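Side-chain contacts in myroilysin (Myroides profundi, PDB 5CZW), which probably cleaves proteins as a zinc endopeptidase of the astacin (M12A) family and is activated by a cysteine-switch mechanism: residues Q69-Y74 with L143-E148; P87-T92 with H137-A142. The protein carries 1 engineered substitution. All coordinates share one frame; numbering follows the deposited sequence.

Both contacts are buried, and both pack against the zinc-binding helix 128-143, with centres about 10 Å apart. Contact 2 meets the last turns of that helix with strand 89-92 of the sheet; contact 1 takes over where the helix stops, setting the short 3-10 turn around residues 71-73 against the chain leaving it. Neither has a hydrogen bond between its segments. Contact 2 is purely aliphatic and phenyl packing, whereas contact 1 relies on an indole face and a methionine sulfur. Trp-71 also touches Gly-140 in the helix of contact 2, and the zinc ligands His-137 and His-141 of contact 2 converge with His-147 of contact 1.

Contact 1. Residues Q69-Y74 with L143-E148; sequences QEWSNY and LGMIHE. With ZN (zinc ion), chain B.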
ATOM      1  N   GLN A  69      -0.158 -13.337   5.234  1.00  9.41           N
ATOM      2  CA  GLN A  69       0.159 -14.702   4.924  1.00 11.68           C
ATOM      3  C   GLN A  69      -0.903 -15.359   4.084  1.00 12.28           C
ATOM      4  O   GLN A  69      -0.615 -16.426   3.486  1.00 11.50           O
ATOM      5  CB  GLN A  69       0.426 -15.479   6.227  1.00 12.29           C
ATOM      6  CG  GLN A  69       1.637 -14.886   6.917  1.00 14.31           C
ATOM      7  CD  GLN A  69       2.168 -15.686   8.094  1.00 16.91           C
ATOM      8  OE1 GLN A  69       1.405 -16.107   8.966  1.00 18.77           O
ATOM      9  NE2 GLN A  69       3.499 -15.797   8.169  1.00 18.62           N
ATOM     10  N   GLU A  70      -2.008 -14.714   3.845  1.00 12.18           N
ATOM     11  CA  GLU A  70      -2.988 -15.239   2.915  1.00 14.08           C
ATOM     12  C   GLU A  70      -2.401 -15.391   1.493  1.00 12.25           C
ATOM     13  O   GLU A  70      -2.744 -16.250   0.789  1.00 13.51           O
ATOM     14  CB  GLU A  70      -4.183 -14.297   2.831  1.00 17.84           C
ATOM     15  CG  GLU A  70      -5.309 -14.673   3.706  1.00 23.54           C
ATOM     16  CD  GLU A  70      -6.011 -16.006   3.264  1.00 35.26           C
ATOM     17  OE1 GLU A  70      -6.393 -16.734   4.137  1.00 34.91           O
ATOM     18  OE2 GLU A  70      -6.179 -16.358   2.041  1.00 37.41           O
ATOM     19  N   TRP A  71      -1.544 -14.498   1.067  1.00 10.94           N
ATOM     20  CA  TRP A  71      -0.995 -14.589  -0.244  1.00 10.02           C
ATOM     21  C   TRP A  71      -0.246 -15.924  -0.508  1.00 11.79           C
ATOM     22  O   TRP A  71      -0.221 -16.389  -1.635  1.00 11.33           O
ATOM     23  CB  TRP A  71       0.064 -13.488  -0.412  1.00 10.49           C
ATOM     24  CG  TRP A  71      -0.548 -12.175  -0.729  1.00  9.43           C
ATOM     25  CD1 TRP A  71      -0.591 -11.095   0.123  1.00  8.37           C
ATOM     26  CD2 TRP A  71      -1.153 -11.764  -1.954  1.00  9.60           C
ATOM     27  NE1 TRP A  71      -1.189 -10.043  -0.532  1.00  8.97           N
ATOM     28  CE2 TRP A  71      -1.510 -10.405  -1.809  1.00  8.79           C
ATOM     29  CE3 TRP A  71      -1.346 -12.377  -3.195  1.00 10.45           C
ATOM     30  CZ2 TRP A  71      -2.119  -9.675  -2.852  1.00  8.50           C
ATOM     31  CZ3 TRP A  71      -1.916 -11.636  -4.259  1.00  9.42           C
ATOM     32  CH2 TRP A  71      -2.288 -10.236  -4.029  1.00  9.40           C
ATOM     33  N   SER A  72       0.300 -16.503   0.553  1.00 11.60           N
ATOM     34  CA  SER A  72       1.053 -17.727   0.371  1.00 13.37           C
ATOM     35  C   SER A  72       0.199 -18.919   0.046  1.00 14.70           C
ATOM     36  O   SER A  72       0.758 -19.959  -0.355  1.00 15.28           O
ATOM     37  CB  SER A  72       1.862 -17.999   1.603  1.00 13.15           C
ATOM     38  OG  SER A  72       2.743 -16.908   1.779  1.00 15.56           O
ATOM     39  N   ASN A  73      -1.114 -18.781   0.213  1.00 14.86           N
ATOM     40  CA  ASN A  73      -2.016 -19.836  -0.303  1.00 15.81           C
ATOM     41  C   ASN A  73      -2.002 -20.017  -1.805  1.00 15.75           C
ATOM     42  O   ASN A  73      -2.490 -21.043  -2.325  1.00 15.57           O
ATOM     43  CB  ASN A  73      -3.419 -19.582   0.267  1.00 17.27           C
ATOM     44  CG  ASN A  73      -3.458 -19.810   1.786  1.00 22.02           C
ATOM     45  OD1 ASN A  73      -2.619 -20.571   2.344  1.00 25.01           O
ATOM     46  ND2 ASN A  73      -4.356 -19.132   2.478  1.00 26.32           N
ATOM     47  N   TYR A  74      -1.500 -19.036  -2.536  1.00 14.08           N
ATOM     48  CA  TYR A  74      -1.597 -18.968  -3.957  1.00 14.66           C
ATOM     49  C   TYR A  74      -0.239 -18.743  -4.583  1.00 13.84           C
ATOM     50  O   TYR A  74       0.031 -19.244  -5.656  1.00 14.10           O
ATOM     51  CB  TYR A  74      -2.598 -17.832  -4.377  1.00 15.90           C
ATOM     52  CG  TYR A  74      -3.902 -18.023  -3.665  1.00 16.84           C
ATOM     53  CD1 TYR A  74      -4.767 -19.004  -4.112  1.00 18.50           C
ATOM     54  CD2 TYR A  74      -4.234 -17.298  -2.519  1.00 17.80           C
ATOM     55  CE1 TYR A  74      -5.953 -19.217  -3.454  1.00 20.58           C
ATOM     56  CE2 TYR A  74      -5.439 -17.500  -1.896  1.00 21.42           C
ATOM     57  CZ  TYR A  74      -6.275 -18.482  -2.341  1.00 20.48           C
ATOM     58  OH  TYR A  74      -7.487 -18.732  -1.668  1.00 27.12           O
ATOM     59  N   LEU A 143       4.699  -7.778  -3.181  1.00  7.98           N
ATOM     60  CA  LEU A 143       4.997  -8.826  -4.148  1.00  9.26           C
ATOM     61  C   LEU A 143       5.210  -8.397  -5.568  1.00  9.30           C
ATOM     62  O   LEU A 143       5.612  -9.192  -6.405  1.00 10.36           O
ATOM     63  CB  LEU A 143       3.933  -9.895  -4.077  1.00 10.35           C
ATOM     64  CG  LEU A 143       3.727 -10.615  -2.771  1.00 10.35           C
ATOM     65  CD1 LEU A 143       2.439 -11.433  -2.732  1.00 12.23           C
ATOM     66  CD2 LEU A 143       4.943 -11.540  -2.556  1.00 12.63           C
ATOM     67  N   GLY A 144       4.924  -7.139  -5.808  1.00  9.06           N
ATOM     68  CA  GLY A 144       5.145  -6.486  -7.060  1.00  9.46           C
ATOM     69  C   GLY A 144       3.947  -6.067  -7.860  1.00 10.61           C
ATOM     70  O   GLY A 144       4.090  -5.557  -9.005  1.00 13.18           O
ATOM     71  N   MET A 145       2.778  -6.202  -7.295  1.00 10.96           N
ATOM     72  CA  MET A 145       1.604  -5.788  -8.022  1.00 12.35           C
ATOM     73  C   MET A 145       1.388  -4.292  -7.998  1.00 10.92           C
ATOM     74  O   MET A 145       1.680  -3.687  -7.038  1.00 11.33           O
ATOM     75  CB  MET A 145       0.403  -6.492  -7.444  1.00 16.03           C
ATOM     76  CG  MET A 145       0.447  -7.973  -7.872  1.00 20.34           C
ATOM     77  SD  MET A 145      -1.008  -8.890  -7.530  1.00 24.21           S
ATOM     78  CE  MET A 145      -2.064  -8.401  -8.875  1.00 23.51           C
ATOM     79  N   ILE A 146       0.872  -3.755  -9.101  1.00 10.80           N
ATOM     80  CA  ILE A 146       0.507  -2.365  -9.198  1.00 11.20           C
ATOM     81  C   ILE A 146      -1.013  -2.201  -8.998  1.00 11.07           C
ATOM     82  O   ILE A 146      -1.750  -3.184  -8.942  1.00 10.95           O
ATOM     83  CB  ILE A 146       1.036  -1.794 -10.532  1.00 12.24           C
ATOM     84  CG1 ILE A 146       0.270  -2.431 -11.690  1.00 14.65           C
ATOM     85  CG2 ILE A 146       2.559  -1.894 -10.557  1.00 11.77           C
ATOM     86  CD1 ILE A 146       0.562  -1.793 -13.056  1.00 16.91           C
ATOM     87  N   HIS A 147      -1.464  -0.940  -8.917  1.00  9.64           N
ATOM     88  CA  HIS A 147      -2.828  -0.701  -8.890  1.00 10.36           C
ATOM     89  C   HIS A 147      -3.614  -1.124 -10.137  1.00 11.67           C
ATOM     90  O   HIS A 147      -3.216  -0.852 -11.271  1.00 13.06           O
ATOM     91  CB  HIS A 147      -3.088   0.786  -8.689  1.00 10.24           C
ATOM     92  CG  HIS A 147      -2.859   1.232  -7.269  1.00  9.94           C
ATOM     93  ND1 HIS A 147      -2.154   2.367  -6.954  1.00  9.77           N
ATOM     94  CD2 HIS A 147      -3.113   0.630  -6.070  1.00 10.15           C
ATOM     95  CE1 HIS A 147      -2.037   2.478  -5.648  1.00 12.10           C
ATOM     96  NE2 HIS A 147      -2.692   1.498  -5.118  1.00  9.44           N
ATOM     97  N   GLU A 148      -4.775  -1.654  -9.902  1.00 12.45           N
ATOM     98  CA  GLU A 148      -5.845  -1.743 -10.951  1.00 13.81           C
ATOM     99  C   GLU A 148      -6.706  -0.514 -10.866  1.00 14.60           C
ATOM    100  O   GLU A 148      -7.178  -0.184  -9.798  1.00 15.80           O
ATOM    101  CB  GLU A 148      -6.735  -2.960 -10.685  1.00 13.73           C
ATOM    102  CG  GLU A 148      -5.989  -4.297 -10.871  1.00 14.71           C
ATOM    103  CD  GLU A 148      -5.653  -4.573 -12.339  1.00 15.57           C
ATOM    104  OE1 GLU A 148      -6.522  -4.353 -13.271  1.00 15.55           O
ATOM    105  OE2 GLU A 148      -4.464  -4.919 -12.589  1.00 14.94           O
TER
HETATM  106 ZN    ZN B 301      -2.183   0.551  -3.359  1.00 16.66          ZN
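Leu-143 lays its CD1 methyl over one face of the Trp-71 indole, 3.5 Å above the ring plane and displaced toward the rim. The methyl sits 3.9 Å from the centroid of the five-membered ring, a CH-pi contact 23° off the ring normal, and the two side chains run past each other in opposite directions. Met-145 approaches the far end of the indole: its SD comes within 4.0 Å of Trp-71 CH2, a Met-aromatic contact slanted 59° from the normal of the six-membered ring. Met-145 CG beside the backbone N (chi1 -73°) and an extended chi2 carry the sulfur there. Between these two residues Gly-144, with positive phi, closes helix 128-143 in a Schellman motif; it is the glycine of the HExxHxxGxxH sequence of metzincins, and the turn leads the chain to His-147, whose NE2 binds zinc at 2.1 Å. The imidazole is also held by a hydrogen bond from its ND1 to the Tyr-187 hydroxyl. The indole's polar end is tied down by a hydrogen bond from Trp-71 NE1 to Ile-136 O in the zinc-binding helix. With the indole cut back to an alanine, Leu-143 CD1 and Met-145 SD lose their aromatic partner and Ile-136 O its donor, which would probably open a gap between the 3-10 turn and the helix end. Ile-232 and Leu-224 also pack on the indole.

Contact 2. Residues P87-T92 with H137-A142; sequences PQIRVT and HEFGHA. With ZN (zinc ion), chain B.
Ile-89 splits its branches between two partners: CG1 lies beside the backbone N (chi1 -66°) and continues extended, bringing CD1 to 4.0 Å from Ala-142 CB, while CG2, anti to that N, lies 4.5 Å from Phe-139 CE2. The CB of Phe-139 leaves the helix across the line to the strand, and the ring swings round until its CZ lies 4.3 Å from Val-91 CG2; both strand methyls meet the phenyl ring obliquely. Strand 89-92 and helix segment 137-142 run nearly antiparallel, at 153°, with their axes 11.4 Å apart, a separation bridged by side chains alone. Met-117 of the adjoining strand touches Ile-89, Val-91, Phe-139 and Ala-142, so the helix packs on more than one strand of the sheet. Pro-87 O meets the edge of the Arg-90 guanidinium, 2.9 Å from NH1 and nearly in its plane, while NE is hydrogen-bonded to Glu-114 O. The HExxH helix carries His-137 and His-141, which bind zinc through NE2 at 2.3 and 2.1 Å; His-147 and Cys-23 complete the site, the cysteine ligand fitting the cysteine switch. Hydrogen bonds from His-137 ND1 to Ile-202 O and from His-141 ND1 to Met-145 O fix the rotation of both rings. The strand thus meets the helix through apolar, non-directional packing; directional bonds run elsewhere, to neighbouring strands, within the helix and at the zinc site.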
ATOM      1  N   PRO A  87      15.134  -6.654   8.586  1.00 12.15           N
ATOM      2  CA  PRO A  87      14.167  -7.385   7.829  1.00 11.84           C
ATOM      3  C   PRO A  87      14.107  -6.785   6.426  1.00 10.88           C
ATOM      4  O   PRO A  87      14.369  -5.586   6.219  1.00 11.08           O
ATOM      5  CB  PRO A  87      12.869  -7.115   8.585  1.00 11.26           C
ATOM      6  CG  PRO A  87      13.298  -6.718   9.950  1.00 12.24           C
ATOM      7  CD  PRO A  87      14.543  -5.946   9.731  1.00 12.73           C
ATOM      8  N   GLN A  88      13.697  -7.590   5.475  1.00 11.02           N
ATOM      9  CA  GLN A  88      13.628  -7.140   4.097  1.00 11.17           C
ATOM     10  C   GLN A  88      12.463  -6.191   3.831  1.00 10.46           C
ATOM     11  O   GLN A  88      12.577  -5.206   3.078  1.00 10.69           O
ATOM     12  CB  GLN A  88      13.543  -8.328   3.156  1.00 11.43           C
ATOM     13  CG  GLN A  88      14.823  -9.107   3.015  1.00 11.98           C
ATOM     14  CD  GLN A  88      14.693 -10.462   2.399  1.00 14.71           C
ATOM     15  OE1 GLN A  88      13.861 -11.254   2.782  1.00 15.65           O
ATOM     16  NE2 GLN A  88      15.524 -10.712   1.415  1.00 16.07           N
ATOM     17  N   ILE A  89      11.334  -6.504   4.497  1.00  8.88           N
ATOM     18  CA  ILE A  89      10.122  -5.644   4.522  1.00  9.00           C
ATOM     19  C   ILE A  89      10.037  -5.136   5.919  1.00  8.38           C
ATOM     20  O   ILE A  89      10.088  -5.871   6.894  1.00  9.04           O
ATOM     21  CB  ILE A  89       8.870  -6.414   4.124  1.00  8.69           C
ATOM     22  CG1 ILE A  89       9.009  -6.811   2.631  1.00  9.65           C
ATOM     23  CG2 ILE A  89       7.597  -5.578   4.351  1.00  8.91           C
ATOM     24  CD1 ILE A  89       7.955  -7.760   2.167  1.00  9.63           C
ATOM     25  N   ARG A  90       9.924  -3.805   6.002  1.00  7.41           N
ATOM     26  CA  ARG A  90       9.921  -3.086   7.310  1.00  8.42           C
ATOM     27  C   ARG A  90       8.655  -2.218   7.408  1.00  8.15           C
ATOM     28  O   ARG A  90       8.452  -1.284   6.621  1.00  8.54           O
ATOM     29  CB  ARG A  90      11.169  -2.246   7.552  1.00  8.86           C
ATOM     30  CG  ARG A  90      12.437  -3.129   7.486  1.00  9.34           C
ATOM     31  CD  ARG A  90      13.741  -2.333   7.665  1.00  9.25           C
ATOM     32  NE  ARG A  90      13.973  -1.428   6.589  1.00  9.29           N
ATOM     33  CZ  ARG A  90      14.535  -1.728   5.448  1.00  9.53           C
ATOM     34  NH1 ARG A  90      14.869  -2.934   5.205  1.00  9.50           N
ATOM     35  NH2 ARG A  90      14.689  -0.792   4.500  1.00 10.10           N
ATOM     36  N   VAL A  91       7.747  -2.682   8.248  1.00  7.86           N
ATOM     37  CA  VAL A  91       6.368  -2.150   8.327  1.00  7.81           C
ATOM     38  C   VAL A  91       6.190  -1.215   9.573  1.00  7.83           C
ATOM     39  O   VAL A  91       6.480  -1.585  10.756  1.00  8.05           O
ATOM     40  CB  VAL A  91       5.367  -3.304   8.544  1.00  8.66           C
ATOM     41  CG1 VAL A  91       3.959  -2.681   8.588  1.00  9.53           C
ATOM     42  CG2 VAL A  91       5.551  -4.376   7.499  1.00  8.74           C
ATOM     43  N   THR A  92       5.819   0.012   9.295  1.00  8.03           N
ATOM     44  CA  THR A  92       5.383   0.926  10.342  1.00  9.55           C
ATOM     45  C   THR A  92       3.898   1.163  10.374  1.00  9.42           C
ATOM     46  O   THR A  92       3.199   0.788   9.442  1.00  8.94           O
ATOM     47  CB  THR A  92       6.126   2.250  10.211  1.00  9.81           C
ATOM     48  OG1 THR A  92       6.008   2.718   8.891  1.00  9.35           O
ATOM     49  CG2 THR A  92       7.643   2.069  10.595  1.00 11.01           C
ATOM     50  N   HIS A 137      -3.869  -5.860   0.317  1.00  7.60           N
ATOM     51  CA  HIS A 137      -3.495  -4.900  -0.719  1.00  7.11           C
ATOM     52  C   HIS A 137      -2.009  -4.432  -0.680  1.00  6.52           C
ATOM     53  O   HIS A 137      -1.312  -4.486  -1.659  1.00  7.96           O
ATOM     54  CB  HIS A 137      -4.441  -3.735  -0.609  1.00  7.81           C
ATOM     55  CG  HIS A 137      -4.268  -2.700  -1.653  1.00  7.36           C
ATOM     56  ND1 HIS A 137      -5.064  -2.685  -2.755  1.00  8.24           N
ATOM     57  CD2 HIS A 137      -3.488  -1.606  -1.729  1.00  8.56           C
ATOM     58  CE1 HIS A 137      -4.757  -1.673  -3.499  1.00 10.28           C
ATOM     59  NE2 HIS A 137      -3.852  -0.971  -2.871  1.00  7.11           N
ATOM     60  N   GLU A 138      -1.590  -3.988   0.484  1.00  6.14           N
ATOM     61  CA  GLU A 138      -0.214  -3.530   0.603  1.00  7.04           C
ATOM     62  C   GLU A 138       0.761  -4.603   0.395  1.00  7.11           C
ATOM     63  O   GLU A 138       1.821  -4.375  -0.227  1.00  7.10           O
ATOM     64  CB  GLU A 138       0.036  -2.790   1.955  1.00  7.13           C
ATOM     65  CG  GLU A 138      -0.731  -1.456   2.150  1.00  8.09           C
ATOM     66  CD  GLU A 138      -0.651  -0.455   0.988  1.00  8.38           C
ATOM     67  OE1 GLU A 138       0.298  -0.462   0.206  1.00  9.27           O
ATOM     68  OE2 GLU A 138      -1.635   0.392   0.917  1.00  8.87           O
ATOM     69  N   PHE A 139       0.449  -5.841   0.889  1.00  8.54           N
ATOM     70  CA  PHE A 139       1.323  -6.981   0.575  1.00  8.33           C
ATOM     71  C   PHE A 139       1.342  -7.389  -0.881  1.00  8.30           C
ATOM     72  O   PHE A 139       2.366  -7.921  -1.406  1.00  9.95           O
ATOM     73  CB  PHE A 139       1.117  -8.126   1.596  1.00  8.40           C
ATOM     74  CG  PHE A 139       1.915  -7.918   2.867  1.00  8.44           C
ATOM     75  CD1 PHE A 139       1.342  -7.158   3.919  1.00  8.55           C
ATOM     76  CD2 PHE A 139       3.210  -8.332   3.054  1.00  8.74           C
ATOM     77  CE1 PHE A 139       2.078  -6.875   5.106  1.00  8.45           C
ATOM     78  CE2 PHE A 139       3.901  -8.099   4.268  1.00  8.83           C
ATOM     79  CZ  PHE A 139       3.315  -7.353   5.273  1.00  8.89           C
ATOM     80  N   GLY A 140       0.260  -7.056  -1.608  1.00  8.48           N
ATOM     81  CA  GLY A 140       0.226  -7.217  -3.067  1.00  7.79           C
ATOM     82  C   GLY A 140       1.269  -6.330  -3.694  1.00  7.20           C
ATOM     83  O   GLY A 140       2.064  -6.774  -4.522  1.00  8.78           O
ATOM     84  N   HIS A 141       1.333  -5.051  -3.329  1.00  6.10           N
ATOM     85  CA  HIS A 141       2.407  -4.234  -3.789  1.00  5.75           C
ATOM     86  C   HIS A 141       3.714  -4.795  -3.335  1.00  6.29           C
ATOM     87  O   HIS A 141       4.680  -4.760  -4.171  1.00  6.29           O
ATOM     88  CB  HIS A 141       2.272  -2.856  -3.141  1.00  5.48           C
ATOM     89  CG  HIS A 141       1.124  -2.019  -3.596  1.00  5.91           C
ATOM     90  ND1 HIS A 141       0.791  -1.805  -4.898  1.00  7.11           N
ATOM     91  CD2 HIS A 141       0.278  -1.271  -2.891  1.00  6.74           C
ATOM     92  CE1 HIS A 141      -0.271  -1.047  -4.990  1.00  7.57           C
ATOM     93  NE2 HIS A 141      -0.501  -0.659  -3.787  1.00  5.82           N
ATOM     94  N   ALA A 142       3.839  -5.329  -2.110  1.00  6.39           N
ATOM     95  CA  ALA A 142       5.139  -5.901  -1.652  1.00  7.63           C
ATOM     96  C   ALA A 142       5.654  -7.092  -2.517  1.00  9.10           C
ATOM     97  O   ALA A 142       6.877  -7.342  -2.621  1.00  9.04           O
ATOM     98  CB  ALA A 142       5.134  -6.265  -0.172  1.00  8.41           C
TER
HETATM   99 ZN    ZN B 301      -2.183   0.551  -3.359  1.00 16.66          ZN